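Local coordinates for ALBA-Domain Protein (Trypanosoma brucei, PDB 7DL8) that probably binds RNA through its Alba domain, a small alpha/beta fold that assembles here with further copies of itself, at residues E51-V56 with I88-T93. Sequence-based numbering, arbitrary orientation.
Sequences EAVSVV and IEIVVT
The carbonyl O of Ala52 takes a weak helical bond from Val56 N, its polar partner within the two segments; across the contact, CD1 of Ile90 comes to 3.9 Å from that same Ala52 O. Everything else is hydrocarbon. Ile90 is the centrepiece: its CG2 sits 3.7 Å from Val56 CG2, while its CD1 lies 3.8 Å from the same Val56 CG2 and also touches Val53 CA. Val56 CG2 thus rests over the fork between CG2 and CD1 of Ile90. Either side of this pair the contact is lighter. Ile88 holds CG1 anti to its backbone N (chi1 -161°) and the chain extended beyond it, so CD1 reaches Val53 CG2 at 4.1 Å, the two side chains crossing nearly perpendicular; its CG2 meets Ala52 CB. At the other end Val56 CG1 touches Val92 CG1 at 4.2 Å. The axes of 51-56 and 88-93 run nearly parallel, 12° apart, in the helix-on-sheet core of the Alba fold, where helix 49-61 packs on the mixed sheet, with Val56 also touching Val67 of strand 65-76. Ile88 also packs on Ile88 of the second subunit, carrying the hydrophobic layer into the subunit interface. Apolar packing, closest at Val56-Ile90 and looser toward both ends, joins helix to sheet without a polar bond between these segments.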
loop_
_atom_site.group_PDB
_atom_site.type_symbol
_atom_site.label_atom_id
_atom_site.label_comp_id
_atom_site.label_asym_id
_atom_site.label_seq_id
_atom_site.Cartn_x
_atom_site.Cartn_y
_atom_site.Cartn_z
ATOM N N GLU A 51 -5.186 -1.775 -4.363
ATOM C CA GLU A 51 -5.307 -0.875 -5.506
ATOM C C GLU A 51 -6.334 -1.383 -6.511
ATOM O O GLU A 51 -7.031 -0.581 -7.143
ATOM C CB GLU A 51 -3.942 -0.701 -6.175
ATOM C CG GLU A 51 -3.903 0.336 -7.285
ATOM C CD GLU A 51 -2.593 0.316 -8.055
ATOM O OE1 GLU A 51 -1.617 -0.280 -7.553
ATOM O OE2 GLU A 51 -2.541 0.892 -9.163
ATOM N N ALA A 52 -6.444 -2.705 -6.673
ATOM C CA ALA A 52 -7.495 -3.260 -7.521
ATOM C C ALA A 52 -8.878 -2.972 -6.953
ATOM O O ALA A 52 -9.836 -2.803 -7.715
ATOM C CB ALA A 52 -7.300 -4.764 -7.695
ATOM N N VAL A 53 -9.000 -2.926 -5.626
ATOM C CA VAL A 53 -10.281 -2.607 -5.006
ATOM C C VAL A 53 -10.628 -1.142 -5.234
ATOM O O VAL A 53 -11.791 -0.793 -5.472
ATOM C CB VAL A 53 -10.247 -2.960 -3.506
ATOM C CG1 VAL A 53 -11.456 -2.381 -2.785
ATOM C CG2 VAL A 53 -10.181 -4.468 -3.319
ATOM N N SER A 54 -9.624 -0.264 -5.190
ATOM C CA SER A 54 -9.871 1.152 -5.437
ATOM C C SER A 54 -10.280 1.409 -6.882
ATOM O O SER A 54 -11.078 2.316 -7.144
ATOM C CB SER A 54 -8.627 1.968 -5.084
ATOM O OG SER A 54 -8.628 3.219 -5.752
ATOM N N VAL A 55 -9.758 0.622 -7.825
ATOM C CA VAL A 55 -10.161 0.768 -9.222
ATOM C C VAL A 55 -11.637 0.430 -9.388
ATOM O O VAL A 55 -12.372 1.120 -10.107
ATOM C CB VAL A 55 -9.270 -0.103 -10.128
ATOM C CG1 VAL A 55 -9.918 -0.308 -11.489
ATOM C CG2 VAL A 55 -7.894 0.528 -10.281
ATOM N N VAL A 56 -12.103 -0.615 -8.700
ATOM C CA VAL A 56 -13.499 -1.022 -8.826
ATOM C C VAL A 56 -14.410 -0.046 -8.090
ATOM O O VAL A 56 -15.502 0.285 -8.569
ATOM C CB VAL A 56 -13.677 -2.463 -8.317
ATOM C CG1 VAL A 56 -15.154 -2.816 -8.196
ATOM C CG2 VAL A 56 -12.962 -3.443 -9.237
ATOM N N ILE A 88 -6.481 -11.308 -5.901
ATOM C CA ILE A 88 -7.904 -10.990 -5.914
ATOM C C ILE A 88 -8.340 -10.841 -7.365
ATOM O O ILE A 88 -7.542 -10.482 -8.237
ATOM C CB ILE A 88 -8.223 -9.714 -5.102
ATOM C CG1 ILE A 88 -9.710 -9.655 -4.746
ATOM C CG2 ILE A 88 -7.808 -8.463 -5.865
ATOM C CD1 ILE A 88 -10.069 -8.527 -3.803
ATOM N N GLU A 89 -9.608 -11.150 -7.630
ATOM C CA GLU A 89 -10.169 -11.046 -8.975
ATOM C C GLU A 89 -11.613 -10.575 -8.866
ATOM O O GLU A 89 -12.460 -11.289 -8.319
ATOM C CB GLU A 89 -10.086 -12.376 -9.723
ATOM C CG GLU A 89 -10.588 -12.301 -11.156
ATOM C CD GLU A 89 -10.508 -13.632 -11.877
ATOM O OE1 GLU A 89 -11.380 -14.493 -11.634
ATOM O OE2 GLU A 89 -9.575 -13.815 -12.686
ATOM N N ILE A 90 -11.889 -9.379 -9.379
ATOM C CA ILE A 90 -13.224 -8.793 -9.369
ATOM C C ILE A 90 -13.765 -8.795 -10.791
ATOM O O ILE A 90 -13.116 -8.284 -11.711
ATOM C CB ILE A 90 -13.209 -7.367 -8.790
ATOM C CG1 ILE A 90 -12.622 -7.373 -7.377
ATOM C CG2 ILE A 90 -14.611 -6.776 -8.789
ATOM C CD1 ILE A 90 -11.629 -6.260 -7.123
ATOM N N VAL A 91 -14.949 -9.374 -10.970
ATOM C CA VAL A 91 -15.624 -9.410 -12.262
ATOM C C VAL A 91 -16.675 -8.309 -12.270
ATOM O O VAL A 91 -17.587 -8.304 -11.436
ATOM C CB VAL A 91 -16.263 -10.782 -12.525
ATOM C CG1 VAL A 91 -16.908 -10.814 -13.903
ATOM C CG2 VAL A 91 -15.226 -11.886 -12.385
ATOM N N VAL A 92 -16.554 -7.378 -13.214
ATOM C CA VAL A 92 -17.478 -6.258 -13.333
ATOM C C VAL A 92 -18.187 -6.340 -14.677
ATOM O O VAL A 92 -17.601 -6.764 -15.679
ATOM C CB VAL A 92 -16.755 -4.902 -13.174
ATOM C CG1 VAL A 92 -16.064 -4.826 -11.821
ATOM C CG2 VAL A 92 -15.750 -4.687 -14.299
ATOM N N THR A 93 -19.459 -5.952 -14.685
ATOM C CA THR A 93 -20.259 -5.841 -15.896
ATOM C C THR A 93 -20.849 -4.441 -15.963
ATOM O O THR A 93 -20.734 -3.651 -15.023
ATOM C CB THR A 93 -21.376 -6.894 -15.947
ATOM O OG1 THR A 93 -22.378 -6.581 -14.971
ATOM C CG2 THR A 93 -20.820 -8.285 -15.675
#